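3-methyladenine dna-glycosylase (Archaeoglobus fulgidus, PDB 2JHN) belongs to the AlkA-like DNA-repair proteins of the HhH-GPD superfamily and carries a TATA-box-binding-protein-like domain at its N-terminal end. Local coordinates at residues Met49-Pro52 and Ile58-Glu61; Glu86-Phe91 and Ala274-Phe279; Phe91-Glu96 and Met100-Phe105; Ser181-Lys184 and Val189-Ala192; Ala246-Tyr251 and Glu255-Glu260. The protein carries 1 engineered substitution. One frame throughout, in Å; residues are numbered along the deposited sequence.

Contact 1: residues Met49-Pro52 and Ile58-Glu61; sequences MAYP and IVVE
Glu61 and Tyr51 meet on one face of the antiparallel hairpin formed by strands 44-54 and 57-62 in the TATA-box-binding-protein-like domain. Followed outward, Glu61 first lays CB against Met49 CG at 3.8 Å, the two side chains running side by side in the same direction. Its CG passes 4.1 Å from Tyr51 OH, and the tip accepts the phenol, Tyr51 OH to Glu61 OE2 2.5 Å. With CG anti to the carbonyl carbon (chi1 -61°) and the chain extended beyond it, the carboxylate reaches the level of the hydroxyl. The phenol comes to the anti side of OE2, which lies in the ring plane at its edge, although ring and carboxylate are turned 70° apart. Val59 CB sits over one face of the ring, offset toward the rim, and Val59 CG1 is 3.7 Å from Tyr51 CZ. Met49-Glu61 and Tyr51-Val59 are the hydrogen-bonded backbone pairs, as in Met49 N to Glu61 O, 2.8 Å. On the other face Ala50 and Val60 pair, and helix 69-80 covers Val60 through Trp69 and Leu76. The short phenol-carboxylate bond suggests a charged acceptor, and together with Val59 it should restrain rotation of the ring.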
# COMPACT_ATOMS: atom_id res chain seq x y z
N MET A 49 11.62 12.33 -4.29
CA MET A 49 12.44 11.14 -4.05
C MET A 49 12.89 11.15 -2.60
O MET A 49 12.94 12.20 -1.95
CB MET A 49 13.64 11.08 -5.01
CG MET A 49 14.74 12.03 -4.65
SD MET A 49 15.95 12.19 -5.97
CE MET A 49 16.84 10.68 -5.80
N ALA A 50 13.21 9.98 -2.08
CA ALA A 50 13.60 9.86 -0.68
C ALA A 50 14.56 8.70 -0.50
O ALA A 50 14.48 7.70 -1.20
CB ALA A 50 12.38 9.71 0.23
N TYR A 51 15.46 8.84 0.47
CA TYR A 51 16.51 7.87 0.73
C TYR A 51 17.12 8.25 2.08
O TYR A 51 17.08 9.42 2.47
CB TYR A 51 17.57 7.88 -0.39
CG TYR A 51 18.18 9.25 -0.61
CD1 TYR A 51 19.30 9.67 0.12
CD2 TYR A 51 17.64 10.14 -1.55
CE1 TYR A 51 19.86 10.95 -0.07
CE2 TYR A 51 18.19 11.42 -1.76
CZ TYR A 51 19.32 11.80 -1.01
OH TYR A 51 19.89 13.05 -1.16
N PRO A 52 17.65 7.25 2.81
CA PRO A 52 18.23 7.48 4.12
C PRO A 52 19.62 8.15 4.06
O PRO A 52 20.42 7.82 3.18
CB PRO A 52 18.38 6.08 4.69
CG PRO A 52 18.47 5.18 3.54
CD PRO A 52 17.68 5.83 2.42
N ILE A 58 15.70 10.53 7.03
CA ILE A 58 15.36 10.31 5.63
C ILE A 58 15.45 11.66 4.91
O ILE A 58 14.79 12.62 5.28
CB ILE A 58 13.92 9.69 5.47
CG1 ILE A 58 13.76 8.38 6.27
CG2 ILE A 58 13.55 9.50 3.97
CD1 ILE A 58 14.81 7.27 6.01
N VAL A 59 16.29 11.70 3.89
CA VAL A 59 16.37 12.86 3.01
C VAL A 59 15.28 12.79 1.94
O VAL A 59 15.03 11.73 1.36
CB VAL A 59 17.76 12.95 2.37
CG1 VAL A 59 17.83 14.15 1.36
CG2 VAL A 59 18.81 13.08 3.46
N VAL A 60 14.64 13.93 1.71
CA VAL A 60 13.69 14.13 0.59
C VAL A 60 14.21 15.22 -0.37
O VAL A 60 14.66 16.28 0.05
CB VAL A 60 12.27 14.50 1.08
CG1 VAL A 60 11.29 14.55 -0.11
CG2 VAL A 60 11.76 13.49 2.14
N GLU A 61 14.17 14.90 -1.66
CA GLU A 61 14.41 15.89 -2.71
C GLU A 61 13.22 15.90 -3.67
O GLU A 61 12.52 14.89 -3.84
CB GLU A 61 15.69 15.54 -3.47
CG GLU A 61 16.95 15.53 -2.63
CD GLU A 61 18.20 15.28 -3.46
OE1 GLU A 61 18.42 16.01 -4.45
OE2 GLU A 61 18.97 14.36 -3.14

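Contact 2: residues Glu86-Phe91 and Ala274-Phe279; sequences EELYRF and ARDILF
Asp276 is the first residue of helix segment 274-279 to meet helix 86-91, and it does so with its methylene: CB touches both methyls of Leu88, at 3.8 Å from CD1 and 3.9 Å from CD2. The leucine crosses the aspartate at a slant, its CG anti to the backbone N (chi1 167°), which extends the two methyls toward the partner helix. The buried carboxylate is engaged elsewhere, OD2 in a salt bridge to Arg110 and OD1 accepting from Ala111 N. The pairing joins two distant parts of the chain: helices 86-93 and 274-287 lie about 180 residues apart in sequence, so the contact brings the last helix of the chain against one from its first third. Next comes Ile277, whose CD1 lies 4.1 Å from Phe91 CE2, the two side chains crossing at about a right angle. An extended chi2 (162°) carries that methyl out to the ring. Leu98 of helix 96-104 touches both Phe91 and Ile277, and Phe273 touches Leu88 as well as the Phe91 ring. One turn on from the start, Leu278 N donates to Ala274 O at 2.8 Å, and Phe279 turns to another partner, its ring meeting that of Phe18.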
# COMPACT_ATOMS: atom_id res chain seq x y z
N GLU A 86 7.80 2.14 18.66
CA GLU A 86 8.19 1.64 20.00
C GLU A 86 7.07 0.80 20.64
O GLU A 86 7.32 -0.32 21.09
CB GLU A 86 8.57 2.82 20.90
CG GLU A 86 8.77 2.44 22.36
CD GLU A 86 10.14 1.84 22.65
OE1 GLU A 86 10.95 1.68 21.69
OE2 GLU A 86 10.40 1.53 23.84
N GLU A 87 5.85 1.35 20.61
CA GLU A 87 4.70 0.73 21.24
C GLU A 87 4.26 -0.54 20.51
O GLU A 87 3.89 -1.54 21.14
CB GLU A 87 3.54 1.72 21.34
CG GLU A 87 2.59 1.42 22.51
CD GLU A 87 1.21 2.06 22.38
OE1 GLU A 87 1.10 3.15 21.75
OE2 GLU A 87 0.22 1.48 22.93
N LEU A 88 4.28 -0.49 19.17
CA LEU A 88 4.02 -1.69 18.37
C LEU A 88 5.00 -2.77 18.76
O LEU A 88 4.62 -3.93 18.98
CB LEU A 88 4.18 -1.37 16.86
CG LEU A 88 4.25 -2.56 15.89
CD1 LEU A 88 2.96 -3.35 15.85
CD2 LEU A 88 4.65 -2.10 14.45
N TYR A 89 6.27 -2.40 18.85
CA TYR A 89 7.31 -3.40 19.11
C TYR A 89 7.15 -4.02 20.49
O TYR A 89 7.30 -5.23 20.65
CB TYR A 89 8.69 -2.76 18.96
CG TYR A 89 9.20 -2.60 17.53
CD1 TYR A 89 8.58 -3.24 16.44
CD2 TYR A 89 10.34 -1.85 17.29
CE1 TYR A 89 9.11 -3.09 15.14
CE2 TYR A 89 10.86 -1.70 16.02
CZ TYR A 89 10.24 -2.32 14.95
OH TYR A 89 10.80 -2.15 13.71
N ARG A 90 6.85 -3.18 21.48
CA ARG A 90 6.53 -3.66 22.85
C ARG A 90 5.40 -4.69 22.82
O ARG A 90 5.48 -5.76 23.46
CB ARG A 90 6.16 -2.46 23.72
CG ARG A 90 6.18 -2.70 25.21
CD ARG A 90 5.91 -1.40 25.97
NE ARG A 90 7.00 -0.45 25.74
CZ ARG A 90 6.88 0.76 25.18
NH1 ARG A 90 5.69 1.22 24.78
NH2 ARG A 90 7.97 1.50 25.03
N PHE A 91 4.34 -4.37 22.08
CA PHE A 91 3.18 -5.24 21.93
C PHE A 91 3.53 -6.57 21.24
O PHE A 91 3.14 -7.64 21.70
CB PHE A 91 2.07 -4.48 21.17
CG PHE A 91 0.80 -5.27 20.96
CD1 PHE A 91 -0.26 -5.16 21.86
CD2 PHE A 91 0.69 -6.14 19.89
CE1 PHE A 91 -1.43 -5.90 21.67
CE2 PHE A 91 -0.47 -6.89 19.68
CZ PHE A 91 -1.54 -6.76 20.58
N ALA A 274 -3.50 -4.54 14.61
CA ALA A 274 -3.79 -5.51 13.53
C ALA A 274 -3.33 -5.01 12.14
O ALA A 274 -2.79 -5.81 11.35
CB ALA A 274 -5.28 -5.86 13.47
N ARG A 275 -3.53 -3.71 11.86
CA ARG A 275 -3.10 -3.12 10.55
C ARG A 275 -1.57 -3.15 10.34
O ARG A 275 -1.10 -3.37 9.24
CB ARG A 275 -3.64 -1.69 10.38
CG ARG A 275 -3.79 -1.27 8.89
CD ARG A 275 -4.06 0.23 8.78
NE ARG A 275 -2.84 0.99 9.02
CZ ARG A 275 -1.90 1.20 8.10
NH1 ARG A 275 -2.07 0.75 6.87
NH2 ARG A 275 -0.79 1.86 8.43
N ASP A 276 -0.79 -2.93 11.40
CA ASP A 276 0.67 -3.03 11.31
C ASP A 276 1.08 -4.48 11.15
O ASP A 276 1.89 -4.85 10.28
CB ASP A 276 1.28 -2.47 12.61
CG ASP A 276 0.95 -1.03 12.82
OD1 ASP A 276 1.57 -0.17 12.16
OD2 ASP A 276 0.07 -0.73 13.68
N ILE A 277 0.49 -5.35 11.96
CA ILE A 277 0.80 -6.78 11.86
C ILE A 277 0.44 -7.36 10.48
O ILE A 277 1.11 -8.24 9.96
CB ILE A 277 0.11 -7.57 13.03
CG1 ILE A 277 0.72 -7.10 14.36
CG2 ILE A 277 0.20 -9.11 12.81
CD1 ILE A 277 -0.14 -7.47 15.60
N LEU A 278 -0.63 -6.84 9.87
CA LEU A 278 -0.99 -7.26 8.54
C LEU A 278 0.17 -7.13 7.53
O LEU A 278 0.39 -8.02 6.71
CB LEU A 278 -2.17 -6.39 8.07
CG LEU A 278 -2.63 -6.56 6.62
CD1 LEU A 278 -3.18 -7.96 6.36
CD2 LEU A 278 -3.64 -5.49 6.27
N PHE A 279 0.91 -6.02 7.60
CA PHE A 279 2.06 -5.83 6.69
C PHE A 279 3.20 -6.86 6.95
O PHE A 279 3.83 -7.35 6.00
CB PHE A 279 2.60 -4.39 6.77
CG PHE A 279 1.79 -3.38 5.96
CD1 PHE A 279 0.41 -3.29 6.08
CD2 PHE A 279 2.45 -2.50 5.08
CE1 PHE A 279 -0.33 -2.33 5.34
CE2 PHE A 279 1.72 -1.53 4.34
CZ PHE A 279 0.33 -1.46 4.47

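Contact 3: residues Phe91-Glu96 and Met100-Phe105; sequences FMDGDE and MLKNRF
The carboxylate of Asp93 meets the far end of Lys102, but the placing of OD1 is uncertain, so its salt bridge to Lys102 NZ is doubtful. Another flat group, the Phe105 ring, has Arg104 CG over the centre of one face, within its own segment, 3.7 Å above the plane. The motif is a pair of consecutive helices joined by a short turn: helix 86-93 ends, Gly94 and Asp95 make the turn, and helix 96-104 begins at once. Asp95 is the N-cap of the second helix; its OD1 accepts from Leu98 N, while OD2 forms a salt bridge with Arg269. Between the two helices Met92 reaches across, its chain bent at chi3 (84°) so that the terminal methyl turns onto the second helix. Met92 CE rests 3.9 Å from Lys102 CB and 4.3 Å from Leu101 CB, the methionine and lysine side chains crossing at a slant. Leu101 continues outward onto Tyr280, Leu281 and Tyr284 of helix 274-287. The first turn of helix 96-104 is closed by Met100 N donating to Glu96 O at 3.1 Å, with an N-H...O angle of 153°.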
# COMPACT_ATOMS: atom_id res chain seq x y z
N PHE A 91 4.34 -4.37 22.08
CA PHE A 91 3.18 -5.24 21.93
C PHE A 91 3.53 -6.57 21.24
O PHE A 91 3.14 -7.64 21.70
CB PHE A 91 2.07 -4.48 21.17
CG PHE A 91 0.80 -5.27 20.96
CD1 PHE A 91 -0.26 -5.16 21.86
CD2 PHE A 91 0.69 -6.14 19.89
CE1 PHE A 91 -1.43 -5.90 21.67
CE2 PHE A 91 -0.47 -6.89 19.68
CZ PHE A 91 -1.54 -6.76 20.58
N MET A 92 4.28 -6.51 20.14
CA MET A 92 4.68 -7.72 19.45
C MET A 92 5.51 -8.66 20.36
O MET A 92 5.40 -9.88 20.27
CB MET A 92 5.43 -7.37 18.15
CG MET A 92 4.48 -6.74 17.12
SD MET A 92 5.33 -6.25 15.60
CE MET A 92 5.29 -7.83 14.78
N ASP A 93 6.29 -8.05 21.26
CA ASP A 93 7.19 -8.78 22.15
C ASP A 93 6.41 -9.67 23.11
O ASP A 93 6.90 -10.72 23.57
CB ASP A 93 8.03 -7.79 22.95
CG ASP A 93 9.32 -7.42 22.28
OD1 ASP A 93 9.77 -8.13 21.35
OD2 ASP A 93 9.91 -6.40 22.68
N GLY A 94 5.17 -9.26 23.37
CA GLY A 94 4.28 -9.93 24.31
C GLY A 94 3.59 -11.16 23.76
O GLY A 94 2.74 -11.76 24.44
N ASP A 95 3.93 -11.55 22.53
CA ASP A 95 3.32 -12.71 21.91
C ASP A 95 4.43 -13.48 21.19
O ASP A 95 5.17 -12.89 20.39
CB ASP A 95 2.17 -12.25 20.96
CG ASP A 95 1.55 -13.38 20.16
OD1 ASP A 95 2.27 -14.11 19.43
OD2 ASP A 95 0.31 -13.53 20.21
N GLU A 96 4.58 -14.78 21.48
CA GLU A 96 5.72 -15.55 20.98
C GLU A 96 5.86 -15.47 19.45
O GLU A 96 6.95 -15.25 18.93
CB GLU A 96 5.65 -17.02 21.40
CG GLU A 96 6.96 -17.75 21.09
CD GLU A 96 7.00 -19.21 21.53
OE1 GLU A 96 6.07 -19.65 22.24
OE2 GLU A 96 7.97 -19.90 21.14
N MET A 100 8.54 -13.40 16.95
CA MET A 100 9.16 -14.15 15.84
C MET A 100 9.10 -13.38 14.50
O MET A 100 10.08 -13.34 13.75
CB MET A 100 8.41 -15.47 15.72
CG MET A 100 9.09 -16.58 14.96
SD MET A 100 8.27 -18.14 15.35
CE MET A 100 8.99 -18.53 16.93
N LEU A 101 7.93 -12.81 14.22
CA LEU A 101 7.71 -11.94 13.04
C LEU A 101 8.50 -10.64 13.14
O LEU A 101 9.14 -10.22 12.18
CB LEU A 101 6.22 -11.58 12.91
CG LEU A 101 5.19 -12.45 12.23
CD1 LEU A 101 3.89 -11.66 12.20
CD2 LEU A 101 5.64 -12.80 10.80
N LYS A 102 8.43 -9.99 14.30
CA LYS A 102 9.17 -8.75 14.54
C LYS A 102 10.66 -8.95 14.31
O LYS A 102 11.30 -8.10 13.70
CB LYS A 102 8.96 -8.24 15.96
CG LYS A 102 9.77 -6.95 16.28
CD LYS A 102 9.59 -6.49 17.74
CE LYS A 102 10.26 -7.43 18.74
NZ LYS A 102 11.65 -7.00 19.09
N ASN A 103 11.21 -10.06 14.81
CA ASN A 103 12.64 -10.32 14.67
C ASN A 103 13.06 -10.70 13.25
O ASN A 103 14.11 -10.25 12.78
CB ASN A 103 13.10 -11.36 15.71
CG ASN A 103 13.11 -10.79 17.14
OD1 ASN A 103 13.37 -9.60 17.35
ND2 ASN A 103 12.82 -11.63 18.12
N ARG A 104 12.22 -11.47 12.55
CA ARG A 104 12.48 -11.83 11.16
C ARG A 104 12.57 -10.57 10.29
O ARG A 104 13.43 -10.50 9.42
CB ARG A 104 11.44 -12.81 10.61
CG ARG A 104 11.71 -13.23 9.14
CD ARG A 104 10.88 -14.44 8.68
NE ARG A 104 11.28 -15.68 9.36
CZ ARG A 104 12.27 -16.47 8.95
NH1 ARG A 104 12.98 -16.16 7.86
NH2 ARG A 104 12.57 -17.56 9.65
N PHE A 105 11.68 -9.60 10.53
CA PHE A 105 11.68 -8.36 9.73
C PHE A 105 12.03 -7.14 10.59
O PHE A 105 11.43 -6.06 10.49
CB PHE A 105 10.35 -8.21 8.97
CG PHE A 105 10.01 -9.40 8.11
CD1 PHE A 105 10.74 -9.69 6.94
CD2 PHE A 105 8.99 -10.29 8.50
CE1 PHE A 105 10.44 -10.82 6.16
CE2 PHE A 105 8.68 -11.42 7.73
CZ PHE A 105 9.39 -11.70 6.55

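Contact 4: residues Ser181-Lys184 and Val189-Ala192; sequences SRRK and VEIA
Arg183 and Glu190 face each other along one side of a single helix, two turns apart, in a long salt bridge: Arg183 NH2 lies 3.5 Å from Glu190 OE1. The carboxylate oxygen stands at the edge of the guanidinium, near its plane, although the two flat groups are turned 60° against each other. Arg183 starts with CG anti to the backbone N (chi1 -168°) and then bends at chi2 and chi3, which sends the guanidinium along the helix toward the glutamate. Glu190 is extended and offers OE1 from its tip. Two conformers of the arginine are modelled, so the pairing is doubtful.

Lys216 engages both groups: its O accepts from Arg183 NH2, the stronger bond, and its NZ makes a weak, long ion pair with Glu190 OE1. A molecule of 2-(N-morpholino)-ethanesulfonic acid, probably from the crystallisation liquor, lies about 3 Å from the glutamate side chain. At the helix start Ser181 is the N-cap, its OG accepting from Lys184 N at 3.3 Å.

Phe215, which touches Glu190 and Ile191, helps form a sodium site with Thr213 and Ile218. It lies in the loop joining helices 205-213 and 220-229, whose sequence is consistent with the helix-hairpin-helix motif that gives the superfamily its name. Another flank of helix 182-192 packs on helix 164-177 through Val189 and Ala192, while Ile191 and Ala192 reach Phe119 of helix 118-127.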
# COMPACT_ATOMS: atom_id res chain seq x y z
N SER A 181 -9.53 -6.85 -17.64
CA SER A 181 -10.80 -7.47 -17.99
C SER A 181 -11.84 -6.38 -18.15
O SER A 181 -11.73 -5.32 -17.55
CB SER A 181 -11.25 -8.45 -16.90
OG SER A 181 -12.00 -7.80 -15.88
N ARG A 182 -12.86 -6.64 -18.95
CA ARG A 182 -13.90 -5.64 -19.17
C ARG A 182 -14.60 -5.12 -17.88
O ARG A 182 -14.80 -3.91 -17.73
CB ARG A 182 -14.93 -6.13 -20.20
CG ARG A 182 -16.08 -5.17 -20.32
CD ARG A 182 -16.96 -5.38 -21.53
NE ARG A 182 -17.67 -4.13 -21.76
CZ ARG A 182 -17.29 -3.18 -22.62
NH1 ARG A 182 -16.23 -3.36 -23.41
NH2 ARG A 182 -18.01 -2.07 -22.72
N ARG A 183 -14.97 -6.03 -16.97
CA ARG A 183 -15.68 -5.62 -15.75
C ARG A 183 -14.81 -4.76 -14.84
O ARG A 183 -15.29 -3.76 -14.30
CB ARG A 183 -16.27 -6.81 -14.96
CG ARG A 183 -17.25 -6.38 -13.85
CD ARG A 183 -18.41 -5.56 -14.43
NE ARG A 183 -18.82 -4.34 -13.70
CZ ARG A 183 -18.75 -4.13 -12.39
NH1 ARG A 183 -18.25 -5.05 -11.56
NH2 ARG A 183 -19.18 -2.98 -11.89
N LYS A 184 -13.55 -5.15 -14.68
CA LYS A 184 -12.56 -4.37 -13.88
C LYS A 184 -12.45 -2.95 -14.45
O LYS A 184 -12.64 -1.95 -13.74
CB LYS A 184 -11.18 -5.05 -13.84
CG LYS A 184 -10.99 -6.14 -12.75
CD LYS A 184 -9.64 -6.82 -12.84
CE LYS A 184 -9.56 -8.01 -11.87
NZ LYS A 184 -8.22 -8.63 -11.92
N VAL A 189 -13.59 2.79 -14.02
CA VAL A 189 -14.19 3.99 -14.62
C VAL A 189 -15.34 4.51 -13.73
O VAL A 189 -15.43 5.70 -13.45
CB VAL A 189 -14.61 3.74 -16.09
CG1 VAL A 189 -15.46 4.90 -16.62
CG2 VAL A 189 -13.37 3.54 -16.97
N GLU A 190 -16.16 3.60 -13.23
CA GLU A 190 -17.25 3.93 -12.30
C GLU A 190 -16.76 4.72 -11.06
O GLU A 190 -17.29 5.78 -10.71
CB GLU A 190 -17.98 2.64 -11.89
CG GLU A 190 -19.36 2.86 -11.30
CD GLU A 190 -20.07 1.55 -10.86
OE1 GLU A 190 -19.78 0.45 -11.41
OE2 GLU A 190 -20.95 1.65 -9.98
N ILE A 191 -15.71 4.20 -10.43
CA ILE A 191 -15.10 4.84 -9.28
C ILE A 191 -14.52 6.21 -9.65
O ILE A 191 -14.64 7.18 -8.88
CB ILE A 191 -14.03 3.90 -8.65
CG1 ILE A 191 -14.67 2.59 -8.11
CG2 ILE A 191 -13.20 4.65 -7.61
CD1 ILE A 191 -15.52 2.76 -6.88
N ALA A 192 -13.94 6.32 -10.85
CA ALA A 192 -13.35 7.59 -11.31
C ALA A 192 -14.35 8.77 -11.39
O ALA A 192 -13.98 9.95 -11.24
CB ALA A 192 -12.63 7.39 -12.68

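Contact 5: residues Ala246-Tyr251 and Glu255-Glu260; sequences AVSRLY and EIQSAE
A non-helical link between helices 241-251 and 259-270 folds back over the first of them, and Ser248 is the residue that receives it. This belongs to the helical part of the HhH-GPD superfamily region. Ser248 OG accepts the backbone N-H of Gln257 at 2.9 Å, with an N-H...O angle of 148°. The hydroxyl lies beside the backbone N and anti to the carbonyl carbon (chi1 -65°), a placing that lets it also donate to Arg244 O one turn earlier in the same helix. The link is thus tied to the helix by a hydroxyl that a carbonyl of its own helix holds.

Carbon contacts surround this junction. Ser248 CB touches Glu255 O at 3.5 Å, Ile256 CA lies 3.6 Å from Ser248 OG, and Gln257 CG comes to 3.5 Å from the same hydroxyl oxygen. The Ile256 side chain sets off away from the helix, but CD1 still stands 3.9 Å from Ser248 OG.

Two more bonds help: Ser248 pairs through its backbone with Gly254, and the Arg244 side chain donates from NE to Gln257 O. Helix 259-270 begins just after Ser258, its N-cap, whose OG accepts from Lys261 N. Val247 on the neighbouring flank packs against Val262 and Ile265 of that following helix.

Because Ser248 is buried, its hydroxyl would be costly without partners. Accepting from Gln257 and donating to Arg244 uses it in both roles, which probably fixes its rotation and holds the turn close to the helix.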
# COMPACT_ATOMS: atom_id res chain seq x y z
N ALA A 246 -0.53 -17.13 6.12
CA ALA A 246 0.42 -16.64 7.13
C ALA A 246 -0.03 -16.90 8.57
O ALA A 246 0.76 -17.37 9.40
CB ALA A 246 0.72 -15.13 6.89
N VAL A 247 -1.29 -16.61 8.86
CA VAL A 247 -1.83 -16.80 10.21
C VAL A 247 -1.87 -18.29 10.59
O VAL A 247 -1.63 -18.65 11.74
CB VAL A 247 -3.23 -16.12 10.40
CG1 VAL A 247 -3.85 -16.51 11.74
CG2 VAL A 247 -3.11 -14.61 10.28
N SER A 248 -2.19 -19.13 9.61
CA SER A 248 -2.22 -20.58 9.81
C SER A 248 -0.84 -21.15 10.09
O SER A 248 -0.70 -21.99 10.99
CB SER A 248 -2.84 -21.27 8.60
OG SER A 248 -4.21 -20.91 8.48
N ARG A 249 0.15 -20.70 9.33
CA ARG A 249 1.56 -21.09 9.49
C ARG A 249 2.14 -20.66 10.84
O ARG A 249 2.88 -21.42 11.49
CB ARG A 249 2.41 -20.57 8.33
CG ARG A 249 3.75 -21.27 8.19
CD ARG A 249 4.16 -21.42 6.73
NE ARG A 249 5.33 -22.29 6.62
CZ ARG A 249 6.59 -21.86 6.73
NH1 ARG A 249 6.84 -20.58 6.94
NH2 ARG A 249 7.60 -22.72 6.62
N LEU A 250 1.78 -19.46 11.29
CA LEU A 250 2.22 -18.94 12.57
C LEU A 250 1.62 -19.62 13.78
O LEU A 250 2.34 -19.91 14.75
CB LEU A 250 1.93 -17.44 12.67
CG LEU A 250 2.96 -16.49 12.08
CD1 LEU A 250 2.42 -15.08 12.18
CD2 LEU A 250 4.30 -16.61 12.81
N TYR A 251 0.31 -19.87 13.75
CA TYR A 251 -0.43 -20.24 14.95
C TYR A 251 -1.04 -21.63 14.93
O TYR A 251 -1.52 -22.11 15.97
CB TYR A 251 -1.54 -19.21 15.21
CG TYR A 251 -1.05 -17.87 15.73
CD1 TYR A 251 -0.69 -17.70 17.08
CD2 TYR A 251 -0.97 -16.77 14.89
CE1 TYR A 251 -0.25 -16.46 17.56
CE2 TYR A 251 -0.54 -15.52 15.35
CZ TYR A 251 -0.17 -15.37 16.68
OH TYR A 251 0.26 -14.15 17.15
N GLU A 255 -1.71 -25.84 9.27
CA GLU A 255 -3.05 -26.34 8.96
C GLU A 255 -3.95 -25.16 8.57
O GLU A 255 -4.32 -24.36 9.43
CB GLU A 255 -3.64 -27.11 10.15
CG GLU A 255 -2.97 -28.47 10.42
CD GLU A 255 -3.10 -29.45 9.25
OE1 GLU A 255 -4.23 -29.92 8.99
OE2 GLU A 255 -2.07 -29.73 8.60
N ILE A 256 -4.26 -25.06 7.28
CA ILE A 256 -5.06 -23.94 6.73
C ILE A 256 -6.38 -23.70 7.48
O ILE A 256 -7.20 -24.60 7.61
CB ILE A 256 -5.26 -24.06 5.19
CG1 ILE A 256 -5.81 -22.75 4.60
CG2 ILE A 256 -6.17 -25.26 4.83
CD1 ILE A 256 -4.85 -21.55 4.73
N GLN A 257 -6.55 -22.47 7.98
CA GLN A 257 -7.74 -22.08 8.73
C GLN A 257 -8.69 -21.24 7.88
O GLN A 257 -8.28 -20.68 6.86
CB GLN A 257 -7.35 -21.32 10.01
CG GLN A 257 -6.41 -22.10 10.95
CD GLN A 257 -7.01 -23.43 11.42
OE1 GLN A 257 -6.64 -24.50 10.93
NE2 GLN A 257 -7.95 -23.36 12.35
N SER A 258 -9.94 -21.19 8.32
CA SER A 258 -10.99 -20.38 7.70
C SER A 258 -10.81 -18.89 8.02
O SER A 258 -10.17 -18.55 9.01
CB SER A 258 -12.37 -20.84 8.21
OG SER A 258 -12.58 -20.44 9.56
N ALA A 259 -11.40 -18.02 7.20
CA ALA A 259 -11.40 -16.58 7.47
C ALA A 259 -12.00 -16.24 8.84
O ALA A 259 -11.49 -15.36 9.55
CB ALA A 259 -12.12 -15.83 6.35
N GLU A 260 -13.06 -16.94 9.24
CA GLU A 260 -13.68 -16.67 10.55
C GLU A 260 -12.73 -16.96 11.74
O GLU A 260 -12.70 -16.21 12.72
CB GLU A 260 -15.07 -17.37 10.71
CG GLU A 260 -15.09 -18.88 10.58
CD GLU A 260 -16.50 -19.47 10.76
OE1 GLU A 260 -17.33 -18.89 11.50
OE2 GLU A 260 -16.78 -20.54 10.17

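Overall arrangement
Contacts 2, 3 and 5 form one helical cluster. Contacts 2 and 3 share Phe91 and have centres about 9 Å apart, with Tyr89 CD1 packing on Lys102 CD at 3.7 Å. Contact 5 lies about 17 Å from contact 3, centre to centre, joined by Leu101 CD1 against Leu250 CD1 at 3.7 Å and by a weak hydrogen bond between Tyr251 OH and Asp95 OD1. Contact 1 stands apart in the sheet, about 24 Å from contact 2 between centres, with a mercury ion about 7 Å from the Glu61 side chain. Contact 4, about 40 Å from contact 3 between centres, begins shortly after Cys178 of the mercuribenzoic acid pocket; a sodium ion lies about 8 Å from the Arg183 side chain.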